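Local coordinates for protein OBCA, Oxalate Biosynthetic Component A (Burkholderia glumae, PDB 4NNB) that holds a magnesium ion and an oxaloacetate ion in one pocket and joins an N-terminal domain to a domain of the TIM-barrel class, at residues A43-D48 with R234-P239; K117-A122 with K176-A181; R129-Q134 with E165-E170; S408-D413 with R420-L425; L478-A483 with V499-E504. One frame throughout, in Å; residues are numbered along the deposited sequence.

How the contacts relate
The five contacts illustrate how local packing, some of it linked, is distributed over the chain. Contacts 2 and 3 belong to one helical cluster: their centres lie 11 Å apart, and Leu-120 CD1 meets Val-132 CG2 at 3.8 Å. Contact 3 reaches contact 5 as well, where Leu-133 CD2 lies 3.6 Å from Thr-479 CG2. Contact 1, which joins the N-terminal family region to the TIM-barrel one, stands apart, its centre 29 Å from that of contact 3 and 44 Å from that of contact 4, across the centre of the chain. No residue of the contacts lines the oxaloacetate pocket, but segment 478-483 follows closely after Glu-475, which holds the magnesium ion with His-224 and His-226.

Contact 1 of 5, residues A43-D48 with R234-P239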
# COMPACT_ATOMS: atom_id res chain seq x y z
N ALA A 43 9.76 19.99 -23.61
CA ALA A 43 10.71 19.31 -22.74
C ALA A 43 10.26 19.48 -21.30
O ALA A 43 10.59 18.66 -20.44
CB ALA A 43 12.11 19.87 -22.94
N SER A 44 9.51 20.55 -21.04
CA SER A 44 9.02 20.85 -19.70
C SER A 44 7.84 19.96 -19.32
O SER A 44 7.82 19.37 -18.24
CB SER A 44 8.61 22.33 -19.60
OG SER A 44 7.97 22.60 -18.37
N ILE A 45 6.85 19.89 -20.21
CA ILE A 45 5.70 19.02 -20.01
C ILE A 45 6.17 17.58 -19.85
O ILE A 45 5.69 16.85 -18.98
CB ILE A 45 4.70 19.13 -21.18
CG1 ILE A 45 4.11 20.54 -21.26
CG2 ILE A 45 3.57 18.12 -21.01
CD1 ILE A 45 3.04 20.71 -22.33
N ALA A 46 7.12 17.18 -20.69
CA ALA A 46 7.69 15.84 -20.64
C ALA A 46 8.32 15.54 -19.29
O ALA A 46 8.08 14.47 -18.73
CB ALA A 46 8.73 15.67 -21.75
N ALA A 47 9.13 16.48 -18.79
CA ALA A 47 9.77 16.32 -17.50
C ALA A 47 8.74 16.16 -16.39
O ALA A 47 8.90 15.33 -15.50
CB ALA A 47 10.70 17.49 -17.20
N ASP A 48 7.69 16.98 -16.44
CA ASP A 48 6.62 16.93 -15.45
C ASP A 48 5.81 15.63 -15.52
O ASP A 48 5.39 15.09 -14.50
CB ASP A 48 5.69 18.14 -15.61
CG ASP A 48 6.38 19.46 -15.32
OD1 ASP A 48 7.54 19.45 -14.85
OD2 ASP A 48 5.76 20.52 -15.56
N ARG A 234 -1.95 19.91 -10.55
CA ARG A 234 -2.05 20.83 -11.68
C ARG A 234 -2.51 20.11 -12.95
O ARG A 234 -2.09 18.99 -13.23
CB ARG A 234 -0.72 21.56 -11.91
CG ARG A 234 0.39 20.69 -12.45
CD ARG A 234 1.77 21.21 -12.10
NE ARG A 234 2.80 20.22 -12.41
CZ ARG A 234 4.10 20.38 -12.22
NH1 ARG A 234 4.57 21.51 -11.71
NH2 ARG A 234 4.94 19.40 -12.53
N ARG A 235 -3.41 20.77 -13.68
CA ARG A 235 -3.99 20.21 -14.89
C ARG A 235 -3.19 20.63 -16.12
O ARG A 235 -3.02 21.82 -16.38
CB ARG A 235 -5.45 20.67 -15.03
CG ARG A 235 -6.40 20.01 -14.05
CD ARG A 235 -7.75 20.73 -13.99
NE ARG A 235 -8.48 20.68 -15.25
CZ ARG A 235 -9.24 19.66 -15.62
NH1 ARG A 235 -9.38 18.60 -14.82
NH2 ARG A 235 -9.87 19.69 -16.78
N ILE A 236 -2.69 19.65 -16.86
CA ILE A 236 -1.93 19.90 -18.09
C ILE A 236 -2.82 19.63 -19.30
O ILE A 236 -3.32 18.52 -19.47
CB ILE A 236 -0.68 19.01 -18.17
CG1 ILE A 236 0.22 19.22 -16.95
CG2 ILE A 236 0.10 19.29 -19.45
CD1 ILE A 236 1.47 18.36 -16.97
N GLU A 237 -3.01 20.64 -20.15
CA GLU A 237 -3.89 20.50 -21.29
C GLU A 237 -3.11 20.17 -22.56
O GLU A 237 -2.11 20.81 -22.87
CB GLU A 237 -4.75 21.75 -21.49
CG GLU A 237 -5.82 21.60 -22.56
CD GLU A 237 -7.12 22.32 -22.22
OE1 GLU A 237 -7.20 23.54 -22.46
OE2 GLU A 237 -8.04 21.66 -21.70
N ILE A 238 -3.56 19.15 -23.28
CA ILE A 238 -2.88 18.67 -24.48
C ILE A 238 -3.85 18.58 -25.64
O ILE A 238 -4.81 17.81 -25.59
CB ILE A 238 -2.22 17.30 -24.22
CG1 ILE A 238 -1.10 17.46 -23.18
CG2 ILE A 238 -1.68 16.71 -25.51
CD1 ILE A 238 -0.41 16.17 -22.80
N PRO A 239 -3.62 19.38 -26.69
CA PRO A 239 -4.54 19.41 -27.83
C PRO A 239 -4.69 18.04 -28.48
O PRO A 239 -3.74 17.26 -28.50
CB PRO A 239 -3.87 20.39 -28.80
CG PRO A 239 -3.01 21.25 -27.93
CD PRO A 239 -2.51 20.33 -26.85
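Asp-48 OD2 and Arg-234 NH2 lie 3.3 Å apart in a salt bridge that works through charge alone. The oxygen sits above one face of the guanidinium group, offset toward its rim, so no N-H is aimed at it. Carboxylate and guanidinium planes are tilted by 27°, while the two side chains cross at about a right angle. Arg-234 reaches the helix because its chain runs extended from CG to NE, starting with CG set between the backbone N and the carbonyl carbon (chi1 70°). Next to the charged pair along the strand lies an apolar one: Ile-45 CG2 touches Ile-236 CG2 at 4.0 Å, where the two side chains run past each other in opposite directions. Phe-37 also packs on Ile-45. The axes of the helical and strand segments approach to 11.0 Å at 131°. Strand 234-238 pairs with strand 242-246, Arg-234 bonding through its backbone to Val-246 and Ile-236 to Val-244. The arrangement is that of a helix laid across a two-stranded antiparallel beta hairpin.

Contact 2 of 5, residues K117-A122 with K176-A181; sequences KPWLAA and KNMEEA
Trp-119 receives Asn-177 over one face of its indole. The CB of Asn-177 stands 3.8 Å from the centroid of the Trp-119 six-membered ring and 23° off the ring normal, a CH-pi contact displaced toward the rim, where CZ2 of Trp-119 is 3.5 Å from that CB. The Asn-177 amide continues over the indole toward NE1, its plane turned 35° from that of the ring. At the ring's edge, near its plane, Ala-181 CB comes within 4.4 Å of Trp-119 CH2. Met-178 meets the ring with its CG, 4.3 Å from Trp-119 CZ3, before the rest of its side chain turns away. In the next shell, Phe-115 and Trp-119 form a T-shaped pair, and Met-178 also packs on Phe-115 and Trp-183. Lys-117, at the start of helix 117-121, is held through its backbone N by Asp-147 OD2. The single tryptophan, its CG anti to the carbonyl carbon (chi1 -70°), thus spans the gap from helix 117-121 to helix 172-180, with strand 114-115 beside both and helix 125-137 packed against Leu-120.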
# COMPACT_ATOMS: atom_id res chain seq x y z
N LYS A 117 -12.79 -14.48 -20.60
CA LYS A 117 -11.89 -15.43 -19.97
C LYS A 117 -11.09 -16.33 -20.94
O LYS A 117 -9.88 -16.50 -20.75
CB LYS A 117 -12.65 -16.28 -18.94
CG LYS A 117 -11.79 -17.35 -18.26
CD LYS A 117 -12.56 -17.95 -17.09
CE LYS A 117 -11.77 -19.03 -16.39
NZ LYS A 117 -12.16 -19.13 -14.94
N PRO A 118 -11.75 -16.89 -21.98
CA PRO A 118 -10.95 -17.72 -22.90
C PRO A 118 -9.82 -16.96 -23.61
O PRO A 118 -8.84 -17.60 -24.00
CB PRO A 118 -11.99 -18.20 -23.94
CG PRO A 118 -13.31 -18.08 -23.25
CD PRO A 118 -13.18 -16.89 -22.33
N TRP A 119 -9.93 -15.64 -23.77
CA TRP A 119 -8.82 -14.90 -24.37
C TRP A 119 -7.60 -14.93 -23.48
O TRP A 119 -6.48 -15.15 -23.94
CB TRP A 119 -9.20 -13.44 -24.62
CG TRP A 119 -10.18 -13.23 -25.70
CD1 TRP A 119 -10.93 -14.19 -26.33
CD2 TRP A 119 -10.54 -11.99 -26.29
NE1 TRP A 119 -11.74 -13.61 -27.27
CE2 TRP A 119 -11.52 -12.26 -27.26
CE3 TRP A 119 -10.14 -10.67 -26.08
CZ2 TRP A 119 -12.10 -11.25 -28.03
CZ3 TRP A 119 -10.71 -9.67 -26.85
CH2 TRP A 119 -11.68 -9.97 -27.81
N LEU A 120 -7.82 -14.71 -22.19
CA LEU A 120 -6.73 -14.66 -21.23
C LEU A 120 -6.21 -16.06 -20.96
O LEU A 120 -5.04 -16.25 -20.63
CB LEU A 120 -7.21 -14.02 -19.91
CG LEU A 120 -7.51 -12.52 -19.94
CD1 LEU A 120 -8.38 -12.11 -18.75
CD2 LEU A 120 -6.22 -11.75 -19.91
N ALA A 121 -7.10 -17.04 -21.09
CA ALA A 121 -6.74 -18.43 -20.80
C ALA A 121 -5.83 -18.99 -21.88
O ALA A 121 -5.18 -20.02 -21.69
CB ALA A 121 -7.99 -19.28 -20.63
N ALA A 122 -5.80 -18.31 -23.02
CA ALA A 122 -4.95 -18.67 -24.15
C ALA A 122 -3.48 -18.32 -23.89
O ALA A 122 -2.61 -18.63 -24.71
CB ALA A 122 -5.44 -17.99 -25.42
N LYS A 176 -5.37 -10.11 -32.90
CA LYS A 176 -6.40 -9.86 -33.89
C LYS A 176 -7.78 -9.64 -33.26
O LYS A 176 -8.49 -8.70 -33.63
CB LYS A 176 -6.44 -10.97 -34.96
CG LYS A 176 -5.28 -10.90 -35.97
CD LYS A 176 -5.34 -9.58 -36.76
CE LYS A 176 -4.29 -9.51 -37.87
NZ LYS A 176 -4.70 -8.53 -38.93
N ASN A 177 -8.18 -10.50 -32.32
CA ASN A 177 -9.44 -10.30 -31.60
C ASN A 177 -9.49 -8.93 -30.93
O ASN A 177 -10.53 -8.26 -30.90
CB ASN A 177 -9.63 -11.37 -30.52
CG ASN A 177 -9.85 -12.76 -31.09
OD1 ASN A 177 -10.06 -12.94 -32.29
ND2 ASN A 177 -9.82 -13.76 -30.21
N MET A 178 -8.36 -8.51 -30.38
CA MET A 178 -8.27 -7.22 -29.71
C MET A 178 -8.46 -6.07 -30.71
O MET A 178 -9.19 -5.11 -30.45
CB MET A 178 -6.93 -7.09 -28.98
CG MET A 178 -6.84 -7.93 -27.70
SD MET A 178 -5.17 -7.99 -27.03
CE MET A 178 -4.87 -6.25 -26.68
N GLU A 179 -7.79 -6.18 -31.85
CA GLU A 179 -7.90 -5.13 -32.85
C GLU A 179 -9.33 -5.04 -33.39
O GLU A 179 -9.83 -3.95 -33.64
CB GLU A 179 -6.85 -5.31 -33.95
CG GLU A 179 -5.45 -5.01 -33.41
CD GLU A 179 -4.34 -5.55 -34.28
OE1 GLU A 179 -4.61 -6.35 -35.20
OE2 GLU A 179 -3.17 -5.18 -34.02
N GLU A 180 -10.00 -6.18 -33.53
CA GLU A 180 -11.39 -6.17 -33.97
C GLU A 180 -12.27 -5.53 -32.90
O GLU A 180 -13.32 -4.94 -33.19
CB GLU A 180 -11.89 -7.58 -34.28
CG GLU A 180 -13.30 -7.60 -34.85
CD GLU A 180 -13.94 -8.98 -34.82
OE1 GLU A 180 -13.21 -9.98 -34.67
OE2 GLU A 180 -15.18 -9.06 -34.95
N ALA A 181 -11.85 -5.66 -31.64
CA ALA A 181 -12.58 -5.07 -30.53
C ALA A 181 -12.31 -3.57 -30.40
O ALA A 181 -12.94 -2.88 -29.59
CB ALA A 181 -12.25 -5.79 -29.22

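Contact 3 of 5, residues R129-Q134 with E165-E170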
# COMPACT_ATOMS: atom_id res chain seq x y z
N ARG A 129 -1.53 -12.53 -16.09
CA ARG A 129 -1.45 -11.70 -14.89
C ARG A 129 -1.08 -10.26 -15.24
O ARG A 129 -1.65 -9.33 -14.70
CB ARG A 129 -0.41 -12.24 -13.89
CG ARG A 129 -0.81 -13.51 -13.18
CD ARG A 129 0.16 -13.87 -12.03
NE ARG A 129 0.01 -15.27 -11.66
CZ ARG A 129 0.96 -16.20 -11.79
NH1 ARG A 129 2.16 -15.88 -12.27
NH2 ARG A 129 0.70 -17.45 -11.44
N ARG A 130 -0.12 -10.10 -16.15
CA ARG A 130 0.29 -8.78 -16.59
C ARG A 130 -0.88 -7.99 -17.15
O ARG A 130 -1.06 -6.81 -16.83
CB ARG A 130 1.37 -8.87 -17.67
CG ARG A 130 2.80 -8.81 -17.16
CD ARG A 130 3.78 -8.99 -18.32
NE ARG A 130 4.16 -7.73 -18.96
CZ ARG A 130 4.89 -7.64 -20.06
NH1 ARG A 130 5.33 -8.74 -20.66
NH2 ARG A 130 5.20 -6.45 -20.56
N ILE A 131 -1.67 -8.63 -18.00
CA ILE A 131 -2.81 -7.98 -18.64
C ILE A 131 -3.89 -7.67 -17.60
O ILE A 131 -4.42 -6.55 -17.56
CB ILE A 131 -3.41 -8.84 -19.76
CG1 ILE A 131 -2.38 -9.04 -20.87
CG2 ILE A 131 -4.65 -8.19 -20.33
CD1 ILE A 131 -2.79 -10.05 -21.92
N VAL A 132 -4.22 -8.67 -16.79
CA VAL A 132 -5.23 -8.49 -15.76
C VAL A 132 -4.84 -7.35 -14.78
O VAL A 132 -5.67 -6.50 -14.47
CB VAL A 132 -5.55 -9.80 -15.01
CG1 VAL A 132 -6.49 -9.53 -13.84
CG2 VAL A 132 -6.21 -10.81 -15.96
N LEU A 133 -3.59 -7.33 -14.34
CA LEU A 133 -3.14 -6.27 -13.44
C LEU A 133 -3.18 -4.90 -14.12
O LEU A 133 -3.59 -3.91 -13.52
CB LEU A 133 -1.75 -6.58 -12.87
CG LEU A 133 -1.74 -7.77 -11.89
CD1 LEU A 133 -0.33 -8.33 -11.72
CD2 LEU A 133 -2.35 -7.39 -10.51
N GLN A 134 -2.78 -4.84 -15.38
CA GLN A 134 -2.80 -3.56 -16.08
C GLN A 134 -4.22 -3.02 -16.24
O GLN A 134 -4.49 -1.86 -15.94
CB GLN A 134 -2.11 -3.65 -17.44
CG GLN A 134 -1.97 -2.29 -18.09
CD GLN A 134 -1.11 -1.35 -17.27
OE1 GLN A 134 0.11 -1.53 -17.17
NE2 GLN A 134 -1.74 -0.35 -16.66
N GLU A 165 3.80 -6.99 -27.91
CA GLU A 165 4.75 -7.92 -28.52
C GLU A 165 4.66 -9.30 -27.89
O GLU A 165 4.70 -10.31 -28.60
CB GLU A 165 6.17 -7.35 -28.46
CG GLU A 165 6.38 -6.20 -29.44
CD GLU A 165 7.55 -5.30 -29.10
OE1 GLU A 165 8.25 -5.56 -28.10
OE2 GLU A 165 7.75 -4.32 -29.84
N ALA A 166 4.51 -9.36 -26.57
CA ALA A 166 4.41 -10.65 -25.90
C ALA A 166 3.10 -11.37 -26.26
O ALA A 166 3.07 -12.60 -26.40
CB ALA A 166 4.56 -10.50 -24.40
N ILE A 167 2.02 -10.61 -26.40
CA ILE A 167 0.74 -11.18 -26.82
C ILE A 167 0.87 -11.72 -28.25
O ILE A 167 0.43 -12.83 -28.56
CB ILE A 167 -0.38 -10.10 -26.78
CG1 ILE A 167 -0.67 -9.66 -25.34
CG2 ILE A 167 -1.66 -10.61 -27.48
CD1 ILE A 167 -1.64 -8.49 -25.25
N GLU A 168 1.48 -10.92 -29.11
CA GLU A 168 1.70 -11.29 -30.50
C GLU A 168 2.49 -12.59 -30.61
O GLU A 168 2.18 -13.44 -31.44
CB GLU A 168 2.42 -10.17 -31.24
CG GLU A 168 2.61 -10.44 -32.72
CD GLU A 168 2.48 -9.19 -33.55
OE1 GLU A 168 2.85 -8.10 -33.06
OE2 GLU A 168 2.01 -9.29 -34.70
N LYS A 169 3.49 -12.77 -29.75
CA LYS A 169 4.24 -14.02 -29.73
C LYS A 169 3.44 -15.23 -29.22
O LYS A 169 3.49 -16.31 -29.83
CB LYS A 169 5.54 -13.87 -28.94
CG LYS A 169 6.69 -13.22 -29.71
CD LYS A 169 7.12 -14.05 -30.93
CE LYS A 169 6.56 -13.49 -32.24
NZ LYS A 169 6.50 -14.52 -33.33
N GLU A 170 2.71 -15.07 -28.12
CA GLU A 170 1.95 -16.19 -27.55
C GLU A 170 0.68 -16.52 -28.32
O GLU A 170 0.28 -17.68 -28.40
CB GLU A 170 1.62 -15.94 -26.08
CG GLU A 170 2.81 -16.03 -25.14
CD GLU A 170 2.41 -16.21 -23.68
OE1 GLU A 170 3.26 -15.94 -22.80
OE2 GLU A 170 1.26 -16.61 -23.41
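Ile-131 and Ile-167 meet through their CD1 methyls in a helix-helix packing of the N-terminal domain, where helix 125-137 faces helix 161-170. The CA atoms of these two residues are 9.5 Å apart, so the long branch of each isoleucine has to bridge the interval. Both do so in the same conformation: CG1 is turned anti to the carbonyl carbon (chi1 -63° in Ile-131 and -66° in Ile-167), and the chain then runs on extended to CD1. The terminal methyls touch, Ile-131 CD1 lying 3.9 Å from Ile-167 CD1 and 4.0 Å from Ile-167 CG1, while the side chains themselves cross obliquely. This meeting is buried. Ile-131 also packs on Leu-123, and Ile-167 on Leu-174 of helix 172-180, so each isoleucine has further apolar neighbours. One residue back along each helix the contact becomes peripheral. Ala-166 offers its methyl, which also rests on Leu-127, while Arg-130 comes over from the exposed side. The arginine leaves its helix with a first torsion of -94°, well away from a staggered value, runs straight to CD and then bends at its third torsion. The guanidinium group thereby arrives obliquely beside the alanine, and its NH1 stops 4.2 Å from Ala-166 CB, a loose approach with no hydrogen bond across the segments.

Contact 4 of 5, residues S408-D413 with R420-L425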
# COMPACT_ATOMS: atom_id res chain seq x y z
N SER A 408 10.96 -15.32 -1.67
CA SER A 408 10.36 -14.81 -2.90
C SER A 408 10.48 -15.83 -4.04
O SER A 408 9.53 -16.03 -4.81
CB SER A 408 11.00 -13.47 -3.30
OG SER A 408 10.76 -12.47 -2.32
N SER A 409 11.64 -16.46 -4.13
CA SER A 409 11.87 -17.51 -5.12
C SER A 409 10.89 -18.68 -4.94
O SER A 409 10.27 -19.14 -5.90
CB SER A 409 13.31 -18.01 -5.03
OG SER A 409 13.51 -19.13 -5.87
N LEU A 410 10.75 -19.14 -3.70
CA LEU A 410 9.83 -20.23 -3.38
C LEU A 410 8.37 -19.89 -3.69
O LEU A 410 7.64 -20.73 -4.24
CB LEU A 410 10.00 -20.66 -1.93
CG LEU A 410 11.29 -21.42 -1.61
CD1 LEU A 410 11.61 -21.31 -0.13
CD2 LEU A 410 11.15 -22.89 -1.99
N LEU A 411 7.94 -18.67 -3.35
CA LEU A 411 6.57 -18.25 -3.65
C LEU A 411 6.34 -18.21 -5.16
O LEU A 411 5.23 -18.46 -5.64
CB LEU A 411 6.24 -16.90 -3.00
CG LEU A 411 6.07 -16.89 -1.47
CD1 LEU A 411 5.95 -15.48 -0.91
CD2 LEU A 411 4.88 -17.74 -1.02
N ALA A 412 7.40 -17.93 -5.91
CA ALA A 412 7.32 -17.89 -7.37
C ALA A 412 7.12 -19.28 -8.00
O ALA A 412 6.70 -19.38 -9.15
CB ALA A 412 8.55 -17.20 -7.94
N ASP A 413 7.43 -20.34 -7.25
CA ASP A 413 7.24 -21.70 -7.74
C ASP A 413 5.76 -22.02 -7.87
O ASP A 413 5.35 -22.77 -8.76
CB ASP A 413 7.88 -22.73 -6.80
CG ASP A 413 9.39 -22.71 -6.84
OD1 ASP A 413 9.97 -22.24 -7.84
OD2 ASP A 413 9.99 -23.19 -5.85
N ARG A 420 5.26 -24.25 1.66
CA ARG A 420 5.54 -24.73 3.01
C ARG A 420 6.98 -24.44 3.44
O ARG A 420 7.22 -24.08 4.60
CB ARG A 420 5.15 -26.20 3.19
CG ARG A 420 3.77 -26.37 3.82
CD ARG A 420 3.41 -27.83 4.07
NE ARG A 420 2.78 -28.46 2.91
CZ ARG A 420 3.41 -29.25 2.05
NH1 ARG A 420 4.69 -29.53 2.23
NH2 ARG A 420 2.75 -29.77 1.02
N ARG A 421 7.94 -24.58 2.52
CA ARG A 421 9.32 -24.21 2.82
C ARG A 421 9.40 -22.71 3.12
O ARG A 421 10.08 -22.29 4.06
CB ARG A 421 10.29 -24.60 1.69
CG ARG A 421 10.43 -26.12 1.47
CD ARG A 421 11.82 -26.54 0.93
NE ARG A 421 12.10 -26.07 -0.43
CZ ARG A 421 11.63 -26.65 -1.54
NH1 ARG A 421 10.83 -27.71 -1.45
NH2 ARG A 421 11.94 -26.17 -2.73
N ALA A 422 8.70 -21.91 2.32
CA ALA A 422 8.70 -20.45 2.49
C ALA A 422 8.19 -20.04 3.87
O ALA A 422 8.81 -19.22 4.55
CB ALA A 422 7.89 -19.78 1.39
N VAL A 423 7.06 -20.61 4.29
CA VAL A 423 6.52 -20.41 5.63
C VAL A 423 7.55 -20.75 6.71
O VAL A 423 7.71 -20.00 7.68
CB VAL A 423 5.24 -21.23 5.86
CG1 VAL A 423 4.81 -21.19 7.32
CG2 VAL A 423 4.12 -20.72 4.96
N GLU A 424 8.24 -21.87 6.54
CA GLU A 424 9.25 -22.33 7.49
C GLU A 424 10.38 -21.31 7.65
O GLU A 424 10.79 -21.00 8.77
CB GLU A 424 9.82 -23.68 7.04
CG GLU A 424 10.96 -24.20 7.92
CD GLU A 424 11.36 -25.64 7.59
OE1 GLU A 424 11.99 -26.29 8.46
OE2 GLU A 424 11.03 -26.12 6.48
N LEU A 425 10.88 -20.79 6.54
CA LEU A 425 11.96 -19.81 6.57
C LEU A 425 11.52 -18.52 7.25
O LEU A 425 12.30 -17.88 7.95
CB LEU A 425 12.45 -19.49 5.16
CG LEU A 425 12.93 -20.68 4.33
CD1 LEU A 425 13.26 -20.24 2.92
CD2 LEU A 425 14.14 -21.31 4.98
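Leu-410 and Ala-422 mark the closest backbone approach, 6.0 Å from CA to CA, between two helical segments that run nearly antiparallel at 157° with their axes 8.8 Å apart. So near an approach suits the small alanine, whose CB sits 4.0 Å from Leu-410 CB. Leu-410 carries most of the interface, and its two methyls take different partners. CD1 extends beside the opposite helix to meet Leu-425 CD1 at 3.6 Å, the two side chains crossing at about a right angle. CD2 instead meets the end of Arg-421 obliquely, 3.5 Å from its NH2. The arginine gets there by bending at its third torsion (-67°), which turns the guanidinium group back toward the leucine; its own CB also flanks CD1. On the other flank Leu-411 CD2 lies 4.4 Å from Ala-422 CB, and Leu-457 packs on both residues. Asp-413 OD2 is bonded to Ser-418 OG across the turn and stays 4.7 Å from Arg-421 NH2, too far for a salt bridge, though the opposite charges may still attract weakly. Helices 401-413 and 416-440, joined by a very short connection, form an antiparallel helical hairpin.

Contact 5 of 5, residues L478-A483 with V499-E504; sequences LTVNDA and VSLVRE
Val-480 and Leu-501 are brought together by staggered torsions. In Val-480, CG1 stands anti to the carbonyl carbon (chi1 -69°) while CG2 sits between the backbone N and the carbonyl carbon, which leaves CB and CG1 facing the helix. In Leu-501, CG likewise lies anti to the carbonyl carbon, and the second torsion of 167° carries CD1 to full reach from CA. That methyl does all the touching on the helix side, 3.7 Å from both Val-480 CB and Val-480 CG1, and the side chains cross at about a right angle. The backbones stay well apart, the CA atoms of Val-480 and Leu-501 being 8.3 Å from each other. Leu-501 CD1 also lies 4.4 Å from the carbonyl oxygen of Asn-481, a loose approach at the margin. The amide of Asn-481 engages another part of the chain, its ND2 bonding to Asn-456 OD1. Although this contact is small, Val-480 is buried; Arg-490, Ala-492, Glu-497 and Gln-498 also pack on it. Thr-479 O accepts a hydrogen bond from Gln-498 NE2, a polar link between strand and helix beside the apolar one. Strand 479-481 pairs antiparallel with strand 489-491 in a hairpin, whose neighbouring helix 495-507 lies between it and the barrel sheet: Val-499 and Val-502 of that helix pack on strand 5-10, while Leu-501 meets the hairpin.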
# COMPACT_ATOMS: atom_id res chain seq x y z
N LEU A 478 -1.33 -3.84 -3.33
CA LEU A 478 -2.46 -3.32 -4.10
C LEU A 478 -3.36 -4.42 -4.67
O LEU A 478 -4.38 -4.13 -5.30
CB LEU A 478 -1.95 -2.44 -5.24
CG LEU A 478 -1.16 -1.20 -4.79
CD1 LEU A 478 -0.68 -0.36 -5.99
CD2 LEU A 478 -2.02 -0.37 -3.84
N THR A 479 -2.98 -5.68 -4.44
CA THR A 479 -3.64 -6.81 -5.10
C THR A 479 -4.45 -7.73 -4.18
O THR A 479 -4.32 -7.72 -2.95
CB THR A 479 -2.61 -7.67 -5.87
OG1 THR A 479 -1.62 -8.16 -4.97
CG2 THR A 479 -1.93 -6.84 -6.96
N VAL A 480 -5.32 -8.53 -4.80
CA VAL A 480 -5.95 -9.66 -4.13
C VAL A 480 -5.81 -10.88 -5.03
O VAL A 480 -5.62 -10.75 -6.25
CB VAL A 480 -7.46 -9.43 -3.84
CG1 VAL A 480 -7.67 -8.37 -2.78
CG2 VAL A 480 -8.21 -9.09 -5.14
N ASN A 481 -5.90 -12.06 -4.44
CA ASN A 481 -6.09 -13.27 -5.23
C ASN A 481 -7.53 -13.34 -5.72
O ASN A 481 -8.44 -12.86 -5.05
CB ASN A 481 -5.75 -14.52 -4.41
CG ASN A 481 -4.27 -14.64 -4.12
OD1 ASN A 481 -3.44 -14.32 -4.97
ND2 ASN A 481 -3.93 -15.09 -2.93
N ASP A 482 -7.73 -13.94 -6.90
CA ASP A 482 -9.07 -14.12 -7.45
C ASP A 482 -9.02 -15.32 -8.38
O ASP A 482 -8.58 -15.19 -9.52
CB ASP A 482 -9.51 -12.86 -8.22
CG ASP A 482 -10.98 -12.92 -8.65
OD1 ASP A 482 -11.56 -14.03 -8.70
OD2 ASP A 482 -11.56 -11.85 -8.95
N ALA A 483 -9.45 -16.47 -7.89
CA ALA A 483 -9.36 -17.73 -8.64
C ALA A 483 -10.20 -17.73 -9.93
O ALA A 483 -9.97 -18.55 -10.82
CB ALA A 483 -9.75 -18.91 -7.75
N VAL A 499 -9.41 -6.80 3.58
CA VAL A 499 -9.88 -7.12 4.92
C VAL A 499 -10.87 -8.31 4.92
O VAL A 499 -10.73 -9.23 5.73
CB VAL A 499 -10.53 -5.88 5.59
CG1 VAL A 499 -11.17 -6.26 6.92
CG2 VAL A 499 -9.49 -4.77 5.80
N SER A 500 -11.86 -8.28 4.02
CA SER A 500 -12.87 -9.34 3.93
C SER A 500 -12.22 -10.68 3.66
O SER A 500 -12.58 -11.68 4.28
CB SER A 500 -13.89 -9.06 2.82
OG SER A 500 -14.56 -7.84 3.04
N LEU A 501 -11.27 -10.69 2.73
CA LEU A 501 -10.58 -11.90 2.33
C LEU A 501 -9.69 -12.48 3.41
O LEU A 501 -9.67 -13.69 3.62
CB LEU A 501 -9.79 -11.66 1.04
CG LEU A 501 -10.64 -11.53 -0.22
CD1 LEU A 501 -9.81 -10.98 -1.37
CD2 LEU A 501 -11.24 -12.89 -0.59
N VAL A 502 -8.94 -11.64 4.11
CA VAL A 502 -8.12 -12.18 5.19
C VAL A 502 -9.00 -12.68 6.35
O VAL A 502 -8.70 -13.70 6.96
CB VAL A 502 -7.05 -11.19 5.70
CG1 VAL A 502 -7.67 -10.13 6.58
CG2 VAL A 502 -5.98 -11.95 6.48
N ARG A 503 -10.10 -11.97 6.62
CA ARG A 503 -11.06 -12.39 7.63
C ARG A 503 -11.60 -13.77 7.28
O ARG A 503 -11.69 -14.66 8.14
CB ARG A 503 -12.21 -11.40 7.69
CG ARG A 503 -13.32 -11.74 8.70
CD ARG A 503 -14.42 -10.69 8.61
NE ARG A 503 -15.56 -10.97 9.48
CZ ARG A 503 -16.61 -11.70 9.11
NH1 ARG A 503 -16.66 -12.23 7.89
NH2 ARG A 503 -17.62 -11.89 9.95
N GLU A 504 -11.93 -13.95 6.01
CA GLU A 504 -12.44 -15.21 5.50
C GLU A 504 -11.44 -16.35 5.71
O GLU A 504 -11.79 -17.40 6.26
CB GLU A 504 -12.79 -15.04 4.01
CG GLU A 504 -13.29 -16.27 3.29
CD GLU A 504 -13.65 -15.96 1.84
OE1 GLU A 504 -14.87 -15.87 1.55
OE2 GLU A 504 -12.73 -15.78 1.01